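Local atomic coordinates of mandelate racemase/muconate lactonizing protein (PDB entry 3VC5), a protein that probably catalyses the magnesium-dependent dehydration of D-glucarate to 5-dehydro-4-deoxy-D-glucarate, as a glucarate dehydratase of the enolase superfamily. Residues A[163-168]-A[363-368]; A[168-173]-A[190-195]; A[206-211]-A[234-239]; A[222-227]-A[254-259]. All coordinates share one frame; numbering follows the deposited sequence.

Interaction 1 (A[163-168]-A[363-368]); sequences PYSAYL and ACDTHT. With PO4 (phosphate ion), chain B.
Tyr167 reaches toward segment 363-368 and can be followed atom by atom. Its CB is 3.5 Å from Thr366 O, a carbonyl that meets the ring at its edge, near the ring plane. CD2 then sits over one face of the His367 imidazole, displaced toward the rim, and CE2 approaches His367 CE1 to 3.6 Å. With centroids 4.8 Å apart and planes at 45°, the two rings are oblique, neither stacked nor edge-to-face. At the tip, OH hydrogen-bonds the amines of Lys209 and Lys211. This direction follows from chi1 of -151°, which sets CG roughly opposite the backbone N.

The strand belongs to the barrel domain of the enolase superfamily, and the loop that follows helix 344-355 runs alongside it, the two directions 44° apart. A single beta bridge joins them at Tyr164 and Cys364, with Ser165 N to Cys364 O and Cys364 N to Pro163 O both 2.9 Å.

His367 NE2 donates to phosphate O2 (2.7 Å), the acceptor lying near the ring plane, while ND1 is held by Ser339. A leucine here would probably leave both Ser339 and the phosphate oxygen without this partner. Ser165 OG gives its hydrogen to Asp365 OD1 over 2.8 Å on the anti side of the carboxylate, which also forms salt bridges with Lys209 and Arg237. One water donates to Ser165 O and Thr366 O and accepts from Tyr167 N.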
loop_
_atom_site.group_PDB
_atom_site.type_symbol
_atom_site.label_atom_id
_atom_site.label_comp_id
_atom_site.label_asym_id
_atom_site.label_seq_id
_atom_site.Cartn_x
_atom_site.Cartn_y
_atom_site.Cartn_z
ATOM N N PRO A 163 1.561 -21.285 4.636
ATOM C CA PRO A 163 2.165 -22.018 5.751
ATOM C C PRO A 163 2.008 -21.297 7.085
ATOM O O PRO A 163 2.140 -20.072 7.155
ATOM C CB PRO A 163 3.662 -22.079 5.374
ATOM C CG PRO A 163 3.693 -21.850 3.887
ATOM C CD PRO A 163 2.561 -20.877 3.627
ATOM N N TYR A 164 1.761 -22.095 8.127
ATOM C CA TYR A 164 1.650 -21.659 9.505
ATOM C C TYR A 164 2.694 -22.386 10.347
ATOM O O TYR A 164 3.090 -23.511 10.029
ATOM C CB TYR A 164 0.221 -21.873 10.080
ATOM C CG TYR A 164 -0.800 -20.882 9.551
ATOM C CD1 TYR A 164 -1.067 -19.684 10.241
ATOM C CD2 TYR A 164 -1.451 -21.116 8.354
ATOM C CE1 TYR A 164 -1.984 -18.756 9.747
ATOM C CE2 TYR A 164 -2.374 -20.215 7.854
ATOM C CZ TYR A 164 -2.614 -19.011 8.550
ATOM O OH TYR A 164 -3.524 -18.126 8.052
ATOM N N SER A 165 3.089 -21.761 11.449
ATOM C CA SER A 165 3.997 -22.353 12.435
ATOM C C SER A 165 3.231 -23.096 13.526
ATOM O O SER A 165 2.035 -22.847 13.776
ATOM C CB SER A 165 4.862 -21.256 13.082
ATOM O OG SER A 165 4.027 -20.326 13.760
ATOM N N ALA A 166 3.935 -24.018 14.177
ATOM C CA ALA A 166 3.478 -24.638 15.401
ATOM C C ALA A 166 3.773 -23.671 16.546
ATOM O O ALA A 166 4.949 -23.387 16.822
ATOM C CB ALA A 166 4.247 -25.954 15.628
ATOM N N TYR A 167 2.724 -23.188 17.203
ATOM C CA TYR A 167 2.853 -22.166 18.255
ATOM C C TYR A 167 2.929 -22.896 19.599
ATOM O O TYR A 167 1.919 -23.261 20.183
ATOM C CB TYR A 167 1.670 -21.198 18.245
ATOM C CG TYR A 167 2.014 -19.799 18.746
ATOM C CD1 TYR A 167 3.006 -19.587 19.706
ATOM C CD2 TYR A 167 1.302 -18.691 18.272
ATOM C CE1 TYR A 167 3.319 -18.298 20.144
ATOM C CE2 TYR A 167 1.617 -17.382 18.708
ATOM C CZ TYR A 167 2.601 -17.197 19.648
ATOM O OH TYR A 167 2.963 -15.904 20.082
ATOM N N LEU A 168 4.151 -23.163 20.046
ATOM C CA LEU A 168 4.359 -23.896 21.282
ATOM C C LEU A 168 4.388 -22.951 22.483
ATOM O O LEU A 168 4.936 -21.806 22.426
ATOM C CB LEU A 168 5.670 -24.685 21.223
ATOM C CG LEU A 168 5.960 -25.533 19.976
ATOM C CD1 LEU A 168 7.292 -26.301 20.119
ATOM C CD2 LEU A 168 4.801 -26.527 19.709
ATOM N N ALA A 363 6.391 -18.212 7.571
ATOM C CA ALA A 363 5.191 -18.923 8.068
ATOM C C ALA A 363 4.431 -17.992 9.003
ATOM O O ALA A 363 5.046 -17.284 9.809
ATOM C CB ALA A 363 5.573 -20.206 8.813
ATOM N N CYS A 364 3.103 -17.949 8.883
ATOM C CA CYS A 364 2.311 -17.132 9.796
ATOM C C CYS A 364 2.072 -17.849 11.109
ATOM O O CYS A 364 1.985 -19.088 11.160
ATOM C CB CYS A 364 0.933 -16.793 9.191
ATOM S SG CYS A 364 0.961 -15.850 7.653
ATOM N N ASP A 365 1.884 -17.073 12.179
ATOM C CA ASP A 365 1.511 -17.668 13.469
ATOM C C ASP A 365 0.015 -17.923 13.519
ATOM O O ASP A 365 -0.755 -17.195 12.906
ATOM C CB ASP A 365 1.908 -16.752 14.620
ATOM C CG ASP A 365 3.412 -16.690 14.821
ATOM O OD1 ASP A 365 4.141 -17.550 14.284
ATOM O OD2 ASP A 365 3.860 -15.717 15.465
ATOM N N THR A 366 -0.387 -18.970 14.241
ATOM C CA THR A 366 -1.798 -19.135 14.601
ATOM C C THR A 366 -1.939 -19.882 15.929
ATOM O O THR A 366 -1.124 -20.774 16.242
ATOM C CB THR A 366 -2.609 -19.887 13.512
ATOM O OG1 THR A 366 -3.986 -19.941 13.924
ATOM C CG2 THR A 366 -2.058 -21.274 13.210
ATOM N N HIS A 367 -2.949 -19.513 16.720
ATOM C CA HIS A 367 -3.294 -20.242 17.948
ATOM C C HIS A 367 -4.240 -21.404 17.664
ATOM O O HIS A 367 -4.647 -22.104 18.579
ATOM C CB HIS A 367 -3.954 -19.311 18.955
ATOM C CG HIS A 367 -3.011 -18.330 19.603
ATOM N ND1 HIS A 367 -2.499 -17.222 18.947
ATOM C CD2 HIS A 367 -2.480 -18.305 20.849
ATOM C CE1 HIS A 367 -1.717 -16.547 19.779
ATOM N NE2 HIS A 367 -1.698 -17.179 20.943
ATOM N N THR A 368 -4.595 -21.602 16.402
ATOM C CA THR A 368 -5.657 -22.564 16.065
ATOM C C THR A 368 -5.631 -23.893 16.852
ATOM O O THR A 368 -6.645 -24.282 17.401
ATOM C CB THR A 368 -5.711 -22.824 14.539
ATOM O OG1 THR A 368 -6.117 -21.620 13.857
ATOM C CG2 THR A 368 -6.668 -23.973 14.215
HETATM P P PO4 B . -0.327 -14.486 23.482
HETATM O O1 PO4 B . 0.134 -14.944 24.811
HETATM O O2 PO4 B . -1.324 -15.530 23.027
HETATM O O3 PO4 B . -0.996 -13.178 23.565
HETATM O O4 PO4 B . 0.818 -14.409 22.609
HETATM O O HOH W 1 0.087 -23.352 15.776
HETATM O O HOH W 2 1.951 -20.383 15.221
#

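Interaction 2 (A[168-173]-A[190-195]); sequences LFYKWA and DGIVAQ
Ile192 has chi1 of -71° and chi2 of -69°, a bend that carries CG1 and CD1 off the helix toward Tyr170 and leaves CG2 for Leu168. Tyr170 CB points away from the helix, but chi1 of -63°, with CG opposite the carbonyl carbon, brings its ring back to meet this branch. The two side chains cross at about a right angle. CD1 of Ile192 lies over one ring face, 4.1 Å from the centroid, a CH-pi contact offset toward the rim; one bond further in, Ile192 CG1 is 3.6 Å from Tyr170 CE1. The same CD1 methyl is also 3.6 Å from the carbonyl oxygen of Phe169.

Leu168 completes the apolar patch, its CD1 being 3.9 Å from Ile192 CG2. Beside it the long chain of Gln195 runs in the opposite sense, stretched out to place its amide by the backbone of Phe169.

Phe215 meets the Tyr170 ring edge-to-face, and Ala223 of helix 217-230 also touches this residue. A serine in place of Tyr170 would probably leave the bent branch of Ile192 without its ring face and open a gap beside Phe215. Lys171 turns elsewhere: NZ donates to Trp172 O at 2.8 Å and pairs with Asp181.

The contact joins the first strand and helix of the beta-alpha-beta unit formed by 161-169, 189-203 and 208-211. Where Ile192 meets Tyr170 and Leu168 the contact is carbon on carbon, which implies that the fit there depends on shape and dispersion.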
loop_
_atom_site.group_PDB
_atom_site.type_symbol
_atom_site.label_atom_id
_atom_site.label_comp_id
_atom_site.label_asym_id
_atom_site.label_seq_id
_atom_site.Cartn_x
_atom_site.Cartn_y
_atom_site.Cartn_z
ATOM N N LEU A 168 4.151 -23.163 20.046
ATOM C CA LEU A 168 4.359 -23.896 21.282
ATOM C C LEU A 168 4.388 -22.951 22.483
ATOM O O LEU A 168 4.936 -21.806 22.426
ATOM C CB LEU A 168 5.670 -24.685 21.223
ATOM C CG LEU A 168 5.960 -25.533 19.976
ATOM C CD1 LEU A 168 7.292 -26.301 20.119
ATOM C CD2 LEU A 168 4.801 -26.527 19.709
ATOM N N PHE A 169 3.864 -23.467 23.588
ATOM C CA PHE A 169 3.836 -22.756 24.848
ATOM C C PHE A 169 4.219 -23.687 25.965
ATOM O O PHE A 169 3.783 -24.842 25.985
ATOM C CB PHE A 169 2.419 -22.307 25.192
ATOM C CG PHE A 169 1.899 -21.157 24.349
ATOM C CD1 PHE A 169 1.393 -21.373 23.074
ATOM C CD2 PHE A 169 1.893 -19.862 24.862
ATOM C CE1 PHE A 169 0.880 -20.301 22.300
ATOM C CE2 PHE A 169 1.398 -18.770 24.090
ATOM C CZ PHE A 169 0.906 -18.989 22.821
ATOM N N TYR A 170 4.947 -23.164 26.941
ATOM C CA TYR A 170 4.955 -23.803 28.245
ATOM C C TYR A 170 3.538 -23.705 28.803
ATOM O O TYR A 170 2.847 -22.705 28.589
ATOM C CB TYR A 170 5.951 -23.128 29.179
ATOM C CG TYR A 170 7.381 -23.225 28.732
ATOM C CD1 TYR A 170 8.121 -24.399 28.939
ATOM C CD2 TYR A 170 8.024 -22.134 28.162
ATOM C CE1 TYR A 170 9.441 -24.483 28.554
ATOM C CE2 TYR A 170 9.359 -22.206 27.785
ATOM C CZ TYR A 170 10.064 -23.387 27.989
ATOM O OH TYR A 170 11.392 -23.466 27.620
ATOM N N LYS A 171 3.060 -24.776 29.430
ATOM C CA LYS A 171 1.715 -24.754 29.988
ATOM C C LYS A 171 1.539 -25.715 31.140
ATOM O O LYS A 171 2.239 -26.728 31.226
ATOM C CB LYS A 171 0.689 -25.074 28.892
ATOM C CG LYS A 171 0.831 -26.513 28.328
ATOM C CD LYS A 171 -0.168 -26.803 27.193
ATOM C CE LYS A 171 -1.632 -26.824 27.684
ATOM N NZ LYS A 171 -1.914 -27.937 28.692
ATOM N N TRP A 172 0.620 -25.381 32.041
ATOM C CA TRP A 172 0.229 -26.313 33.092
ATOM C C TRP A 172 -0.599 -27.425 32.453
ATOM O O TRP A 172 -1.022 -27.292 31.297
ATOM C CB TRP A 172 -0.577 -25.604 34.172
ATOM C CG TRP A 172 0.165 -24.483 34.819
ATOM C CD1 TRP A 172 1.525 -24.387 35.003
ATOM C CD2 TRP A 172 -0.406 -23.311 35.408
ATOM N NE1 TRP A 172 1.830 -23.203 35.654
ATOM C CE2 TRP A 172 0.662 -22.532 35.921
ATOM C CE3 TRP A 172 -1.715 -22.839 35.553
ATOM C CZ2 TRP A 172 0.456 -21.308 36.559
ATOM C CZ3 TRP A 172 -1.916 -21.625 36.201
ATOM C CH2 TRP A 172 -0.833 -20.873 36.690
ATOM N N ALA A 173 -0.851 -28.506 33.197
ATOM C CA ALA A 173 -1.632 -29.624 32.676
ATOM C C ALA A 173 -3.088 -29.190 32.471
ATOM O O ALA A 173 -3.800 -29.736 31.616
ATOM C CB ALA A 173 -1.561 -30.782 33.638
ATOM N N ASP A 190 11.878 -31.574 27.355
ATOM C CA ASP A 190 11.175 -32.800 26.989
ATOM C C ASP A 190 9.691 -32.546 26.725
ATOM O O ASP A 190 9.115 -33.047 25.743
ATOM C CB ASP A 190 11.303 -33.846 28.097
ATOM C CG ASP A 190 12.665 -34.525 28.119
ATOM O OD1 ASP A 190 13.500 -34.318 27.211
ATOM O OD2 ASP A 190 12.896 -35.296 29.063
ATOM N N GLY A 191 9.064 -31.802 27.629
ATOM C CA GLY A 191 7.646 -31.506 27.510
ATOM C C GLY A 191 7.327 -30.673 26.274
ATOM O O GLY A 191 6.328 -30.900 25.623
ATOM N N ILE A 192 8.177 -29.697 25.959
ATOM C CA ILE A 192 8.023 -28.873 24.763
ATOM C C ILE A 192 8.230 -29.690 23.483
ATOM O O ILE A 192 7.462 -29.569 22.514
ATOM C CB ILE A 192 8.981 -27.643 24.826
ATOM C CG1 ILE A 192 8.491 -26.649 25.901
ATOM C CG2 ILE A 192 9.199 -26.995 23.441
ATOM C CD1 ILE A 192 7.187 -25.928 25.562
ATOM N N VAL A 193 9.251 -30.544 23.471
ATOM C CA VAL A 193 9.437 -31.418 22.331
ATOM C C VAL A 193 8.212 -32.337 22.168
ATOM O O VAL A 193 7.769 -32.566 21.047
ATOM C CB VAL A 193 10.749 -32.242 22.430
ATOM C CG1 VAL A 193 10.800 -33.308 21.334
ATOM C CG2 VAL A 193 11.953 -31.328 22.303
ATOM N N ALA A 194 7.661 -32.859 23.261
ATOM C CA ALA A 194 6.501 -33.749 23.134
ATOM C C ALA A 194 5.306 -32.984 22.554
ATOM O O ALA A 194 4.562 -33.514 21.713
ATOM C CB ALA A 194 6.136 -34.372 24.470
ATOM N N GLN A 195 5.128 -31.742 23.016
ATOM C CA GLN A 195 4.048 -30.894 22.523
ATOM C C GLN A 195 4.210 -30.636 21.016
ATOM O O GLN A 195 3.234 -30.685 20.249
ATOM C CB GLN A 195 4.029 -29.573 23.295
ATOM C CG GLN A 195 2.837 -28.654 22.982
ATOM C CD GLN A 195 3.013 -27.337 23.695
ATOM O OE1 GLN A 195 2.880 -27.254 24.927
ATOM N NE2 GLN A 195 3.375 -26.325 22.952
#

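Interaction 3 (A[206-211]-A[234-239]); sequences RSIKLK and LPLRLD. With PO4 (phosphate ion), chain B.
Asp239 OD2 receives two lysines of the neighbouring strand. Lys211 NZ lies 3.1 Å from this OD2, in a salt bridge that comes from above the carboxylate plane, 45° out of it; Lys209 NZ stands 3.3 Å from the same OD2, a salt bridge whose hydrogen bond is weak. Two different chain shapes bring the amines together. Lys209 is fully extended and crosses Asp239 obliquely, its CE 3.5 Å from Asp239 CB, whereas Lys211 bends at chi2 (64°) and chi3, so that NZ turns back to the carboxylate and also donates to phosphate O4 at 2.7 Å.

The next shell fixes these ends. Glu264 and Asp365 pair with Lys209, Asn241 takes a bond from Lys211, and Tyr167 OH bonds both amines. The other oxygen of Asp239, OD1, is held by the backbone N of Asn241.

Beneath lies the strand pair itself, four parallel bridges with axes 17° apart. Leu210 N to Arg237 O and Asp239 N to Leu210 O, both 2.9 Å, set the last rungs. On the sheet face away from the lysines, Ile208 CB meets Leu236 CD2 at 3.6 Å, side by side and pointing the same way, against helix 217-230.

Asp239, with Glu264 and Asn287, binds magnesium, absent from this chain, and Lys211 is the predicted proton acceptor. The Lys-X-Lys pattern at the end of the second barrel strand, beside a metal-binding aspartate on the third, is characteristic of the mandelate racemase branch of the enolase superfamily.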
loop_
_atom_site.group_PDB
_atom_site.type_symbol
_atom_site.label_atom_id
_atom_site.label_comp_id
_atom_site.label_asym_id
_atom_site.label_seq_id
_atom_site.Cartn_x
_atom_site.Cartn_y
_atom_site.Cartn_z
ATOM N N ARG A 206 5.565 -26.931 9.462
ATOM C CA ARG A 206 6.948 -27.060 8.999
ATOM C C ARG A 206 7.877 -25.966 9.557
ATOM O O ARG A 206 9.032 -25.828 9.106
ATOM C CB ARG A 206 6.982 -27.089 7.457
ATOM C CG ARG A 206 6.233 -28.307 6.853
ATOM C CD ARG A 206 6.234 -28.259 5.348
ATOM N NE ARG A 206 5.763 -29.512 4.766
ATOM C CZ ARG A 206 5.785 -29.779 3.462
ATOM N NH1 ARG A 206 6.250 -28.875 2.612
ATOM N NH2 ARG A 206 5.342 -30.944 3.007
ATOM N N SER A 207 7.361 -25.189 10.510
ATOM C CA SER A 207 8.075 -24.132 11.219
ATOM C C SER A 207 7.586 -24.239 12.661
ATOM O O SER A 207 6.442 -24.668 12.907
ATOM C CB SER A 207 7.691 -22.729 10.685
ATOM O OG SER A 207 8.399 -22.396 9.514
ATOM N N ILE A 208 8.434 -23.847 13.607
ATOM C CA ILE A 208 8.133 -23.951 15.040
ATOM C C ILE A 208 8.457 -22.647 15.750
ATOM O O ILE A 208 9.519 -22.070 15.507
ATOM C CB ILE A 208 8.970 -25.074 15.685
ATOM C CG1 ILE A 208 8.583 -26.441 15.090
ATOM C CG2 ILE A 208 8.770 -25.088 17.182
ATOM C CD1 ILE A 208 9.561 -27.556 15.522
ATOM N N LYS A 209 7.550 -22.209 16.625
ATOM C CA LYS A 209 7.760 -21.042 17.465
ATOM C C LYS A 209 7.604 -21.465 18.914
ATOM O O LYS A 209 6.699 -22.224 19.249
ATOM C CB LYS A 209 6.706 -19.983 17.145
ATOM C CG LYS A 209 6.775 -18.756 17.996
ATOM C CD LYS A 209 5.697 -17.780 17.579
ATOM C CE LYS A 209 6.002 -16.457 18.280
ATOM N NZ LYS A 209 5.056 -15.415 17.986
ATOM N N LEU A 210 8.483 -20.982 19.780
ATOM C CA LEU A 210 8.318 -21.196 21.205
ATOM C C LEU A 210 8.037 -19.889 21.884
ATOM O O LEU A 210 8.850 -18.940 21.778
ATOM C CB LEU A 210 9.590 -21.814 21.813
ATOM C CG LEU A 210 9.597 -22.042 23.340
ATOM C CD1 LEU A 210 8.420 -22.913 23.817
ATOM C CD2 LEU A 210 10.928 -22.641 23.823
ATOM N N LYS A 211 6.916 -19.838 22.612
ATOM C CA LYS A 211 6.611 -18.703 23.484
ATOM C C LYS A 211 7.513 -18.770 24.703
ATOM O O LYS A 211 7.437 -19.732 25.465
ATOM C CB LYS A 211 5.145 -18.780 23.954
ATOM C CG LYS A 211 4.671 -17.560 24.715
ATOM C CD LYS A 211 4.697 -16.336 23.771
ATOM C CE LYS A 211 3.382 -15.702 23.609
ATOM N NZ LYS A 211 3.543 -14.532 22.660
ATOM N N LEU A 234 13.631 -27.700 10.332
ATOM C CA LEU A 234 12.473 -26.815 10.568
ATOM C C LEU A 234 12.915 -25.483 11.162
ATOM O O LEU A 234 13.605 -25.464 12.182
ATOM C CB LEU A 234 11.442 -27.470 11.491
ATOM C CG LEU A 234 10.795 -28.819 11.135
ATOM C CD1 LEU A 234 9.443 -28.965 11.827
ATOM C CD2 LEU A 234 10.657 -29.016 9.636
ATOM N N PRO A 235 12.522 -24.365 10.524
ATOM C CA PRO A 235 12.882 -23.068 11.087
ATOM C C PRO A 235 12.316 -22.922 12.500
ATOM O O PRO A 235 11.189 -23.367 12.765
ATOM C CB PRO A 235 12.219 -22.073 10.124
ATOM C CG PRO A 235 12.108 -22.834 8.816
ATOM C CD PRO A 235 11.851 -24.252 9.217
ATOM N N LEU A 236 13.089 -22.298 13.390
ATOM C CA LEU A 236 12.708 -22.137 14.795
ATOM C C LEU A 236 12.684 -20.681 15.189
ATOM O O LEU A 236 13.548 -19.919 14.754
ATOM C CB LEU A 236 13.712 -22.842 15.714
ATOM C CG LEU A 236 13.920 -24.340 15.500
ATOM C CD1 LEU A 236 14.906 -24.880 16.528
ATOM C CD2 LEU A 236 12.609 -25.084 15.577
ATOM N N ARG A 237 11.709 -20.292 16.018
ATOM C CA ARG A 237 11.641 -18.912 16.522
ATOM C C ARG A 237 11.478 -18.977 18.018
ATOM O O ARG A 237 10.914 -19.928 18.518
ATOM C CB ARG A 237 10.404 -18.197 15.949
ATOM C CG ARG A 237 10.286 -18.242 14.428
ATOM C CD ARG A 237 8.789 -18.212 14.008
ATOM N NE ARG A 237 8.680 -18.115 12.576
ATOM C CZ ARG A 237 7.554 -17.901 11.910
ATOM N NH1 ARG A 237 7.616 -17.792 10.585
ATOM N NH2 ARG A 237 6.376 -17.816 12.554
ATOM N N LEU A 238 11.948 -17.947 18.729
ATOM C CA LEU A 238 11.783 -17.855 20.172
ATOM C C LEU A 238 11.247 -16.468 20.480
ATOM O O LEU A 238 11.780 -15.482 19.953
ATOM C CB LEU A 238 13.120 -18.071 20.890
ATOM C CG LEU A 238 13.143 -17.912 22.426
ATOM C CD1 LEU A 238 12.184 -18.868 23.125
ATOM C CD2 LEU A 238 14.576 -18.112 22.958
ATOM N N ASP A 239 10.213 -16.394 21.331
ATOM C CA ASP A 239 9.469 -15.148 21.550
ATOM C C ASP A 239 9.294 -14.832 23.049
ATOM O O ASP A 239 8.296 -15.218 23.650
ATOM C CB ASP A 239 8.090 -15.270 20.871
ATOM C CG ASP A 239 7.228 -14.049 21.075
ATOM O OD1 ASP A 239 7.748 -12.966 21.460
ATOM O OD2 ASP A 239 6.007 -14.178 20.846
HETATM P P PO4 B . -0.327 -14.486 23.482
HETATM O O1 PO4 B . 0.134 -14.944 24.811
HETATM O O2 PO4 B . -1.324 -15.530 23.027
HETATM O O3 PO4 B . -0.996 -13.178 23.565
HETATM O O4 PO4 B . 0.818 -14.409 22.609
#

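Interaction 4 (A[222-227]-A[254-259]); sequences EAIQAL and RALDGV
Ile224 and Val259 form the close part of this contact: CG2 of Ile224 lies 3.7 Å from CG1 of Val259, the two side chains sliding past each other in opposite directions. Ile224 is turned with CG2 opposite the backbone N (chi1 -74°), which sends this methyl across to segment 254-259. Leu256 arrives at about a right angle, its CD2 4.1 Å from the same Ile224 CG2. One methyl is thus shared by two partners. Below them, Leu236 of strand 236-239 touches both Ile224 and Val259, while Leu210 and Leu260 cover Ile224 further.

The outer part is looser. Gln225 bends at chi2 (-74°) and crosses Val259, its OE1 3.8 Å from Val259 CG2, a distance that gives van der Waals contact and nothing stronger. Its CG is still more distant from Leu256, with 4.5 Å to CD2. Gln225 is partly exposed, and Asp257 and Gly258, at the exposed bend beyond, take no part.

That bend sets the spacing of Leu256 and Val259. Val259 N donates to Leu256 O at 2.9 Å, closing a type II beta turn with Gly258 at its third position (phi 78°). The turn leads from the end of helix 246-255 toward strand 262-264, against the neighbouring helix 217-230.

With 191 Å² buried in total and no hydrogen bond across it, the contact is a small apolar one: it consists of van der Waals contact between branched side chains, and the amide of Gln225 closes the water-facing side without a polar partner across the contact.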
loop_
_atom_site.group_PDB
_atom_site.type_symbol
_atom_site.label_atom_id
_atom_site.label_comp_id
_atom_site.label_asym_id
_atom_site.label_seq_id
_atom_site.Cartn_x
_atom_site.Cartn_y
_atom_site.Cartn_z
ATOM N N GLU A 222 17.653 -24.074 26.063
ATOM C CA GLU A 222 17.752 -25.530 26.081
ATOM C C GLU A 222 16.607 -26.175 25.297
ATOM O O GLU A 222 16.828 -27.137 24.543
ATOM C CB GLU A 222 17.709 -26.064 27.513
ATOM C CG GLU A 222 18.973 -25.915 28.312
ATOM C CD GLU A 222 18.850 -26.617 29.648
ATOM O OE1 GLU A 222 18.297 -27.740 29.672
ATOM O OE2 GLU A 222 19.293 -26.049 30.668
ATOM N N ALA A 223 15.384 -25.657 25.497
ATOM C CA ALA A 223 14.203 -26.156 24.786
ATOM C C ALA A 223 14.349 -25.938 23.279
ATOM O O ALA A 223 14.024 -26.812 22.464
ATOM C CB ALA A 223 12.962 -25.463 25.282
ATOM N N ILE A 224 14.806 -24.749 22.898
ATOM C CA ILE A 224 15.077 -24.481 21.483
ATOM C C ILE A 224 16.085 -25.482 20.912
ATOM O O ILE A 224 15.894 -26.025 19.821
ATOM C CB ILE A 224 15.594 -23.037 21.263
ATOM C CG1 ILE A 224 14.444 -22.034 21.412
ATOM C CG2 ILE A 224 16.253 -22.906 19.892
ATOM C CD1 ILE A 224 13.322 -22.204 20.373
ATOM N N GLN A 225 17.161 -25.744 21.643
ATOM C CA GLN A 225 18.132 -26.710 21.163
ATOM C C GLN A 225 17.555 -28.116 21.037
ATOM O O GLN A 225 17.881 -28.858 20.104
ATOM C CB GLN A 225 19.349 -26.715 22.085
ATOM C CG GLN A 225 20.319 -25.612 21.777
ATOM C CD GLN A 225 21.106 -25.901 20.506
ATOM O OE1 GLN A 225 21.854 -25.051 20.023
ATOM N NE2 GLN A 225 20.938 -27.109 19.959
ATOM N N ALA A 226 16.711 -28.486 21.987
ATOM C CA ALA A 226 16.054 -29.786 21.941
ATOM C C ALA A 226 15.123 -29.891 20.742
ATOM O O ALA A 226 14.966 -30.980 20.162
ATOM C CB ALA A 226 15.280 -30.034 23.233
ATOM N N LEU A 227 14.464 -28.780 20.402
ATOM C CA LEU A 227 13.594 -28.748 19.235
ATOM C C LEU A 227 14.417 -28.898 17.957
ATOM O O LEU A 227 14.029 -29.638 17.041
ATOM C CB LEU A 227 12.741 -27.462 19.203
ATOM C CG LEU A 227 11.660 -27.349 20.287
ATOM C CD1 LEU A 227 11.137 -25.924 20.426
ATOM C CD2 LEU A 227 10.505 -28.340 19.996
ATOM N N ARG A 254 23.565 -14.779 20.718
ATOM C CA ARG A 254 24.862 -15.348 20.351
ATOM C C ARG A 254 24.924 -16.850 20.624
ATOM O O ARG A 254 25.438 -17.619 19.805
ATOM C CB ARG A 254 25.992 -14.615 21.063
ATOM C CG ARG A 254 26.242 -13.231 20.490
ATOM C CD ARG A 254 27.270 -12.470 21.285
ATOM N NE ARG A 254 27.444 -11.128 20.741
ATOM C CZ ARG A 254 28.405 -10.286 21.113
ATOM N NH1 ARG A 254 29.288 -10.652 22.034
ATOM N NH2 ARG A 254 28.482 -9.081 20.562
ATOM N N ALA A 255 24.386 -17.276 21.761
ATOM C CA ALA A 255 24.348 -18.709 22.055
ATOM C C ALA A 255 23.534 -19.497 21.028
ATOM O O ALA A 255 23.823 -20.670 20.792
ATOM C CB ALA A 255 23.823 -18.968 23.469
ATOM N N LEU A 256 22.533 -18.864 20.412
ATOM C CA LEU A 256 21.662 -19.549 19.448
ATOM C C LEU A 256 22.060 -19.278 17.975
ATOM O O LEU A 256 21.239 -19.414 17.055
ATOM C CB LEU A 256 20.192 -19.180 19.708
ATOM C CG LEU A 256 19.695 -19.689 21.062
ATOM C CD1 LEU A 256 18.282 -19.200 21.285
ATOM C CD2 LEU A 256 19.757 -21.224 21.128
ATOM N N ASP A 257 23.318 -18.902 17.753
ATOM C CA ASP A 257 23.814 -18.590 16.414
ATOM C C ASP A 257 23.509 -19.767 15.488
ATOM O O ASP A 257 23.825 -20.898 15.820
ATOM C CB ASP A 257 25.336 -18.349 16.467
ATOM C CG ASP A 257 25.913 -17.807 15.155
ATOM O OD1 ASP A 257 25.235 -17.813 14.102
ATOM O OD2 ASP A 257 27.080 -17.373 15.178
ATOM N N GLY A 258 22.889 -19.493 14.337
ATOM C CA GLY A 258 22.619 -20.525 13.341
ATOM C C GLY A 258 21.434 -21.427 13.663
ATOM O O GLY A 258 21.161 -22.377 12.927
ATOM N N VAL A 259 20.721 -21.135 14.751
ATOM C CA VAL A 259 19.593 -21.979 15.183
ATOM C C VAL A 259 18.215 -21.341 14.925
ATOM O O VAL A 259 17.254 -22.053 14.618
ATOM C CB VAL A 259 19.732 -22.404 16.674
ATOM C CG1 VAL A 259 18.635 -23.374 17.067
ATOM C CG2 VAL A 259 21.100 -23.032 16.936
#

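In the fold
Interactions 1, 2 and 3 meet on one mixed sheet of the barrel domain, where strands 161-169, 208-211 and 236-239 are neighbours; interaction 4 lies outside it, among the helices. Along the chain, interaction 1 encloses the rest: interaction 2 closes before interaction 3 opens, and interactions 3 and 4 alternate their segments. Centres of 1 and 3 are 9 Å apart, and both reach the phosphate; those of 3 and 4 are 11 Å apart, joined through helix 217-230, and those of 1 and 4 are 19 Å apart. Leu168, shared by 1 and 2, also packs on Ile208 and Leu227. The polar groups thus gather at the predicted active site, backed by apolar contacts to the surrounding helices.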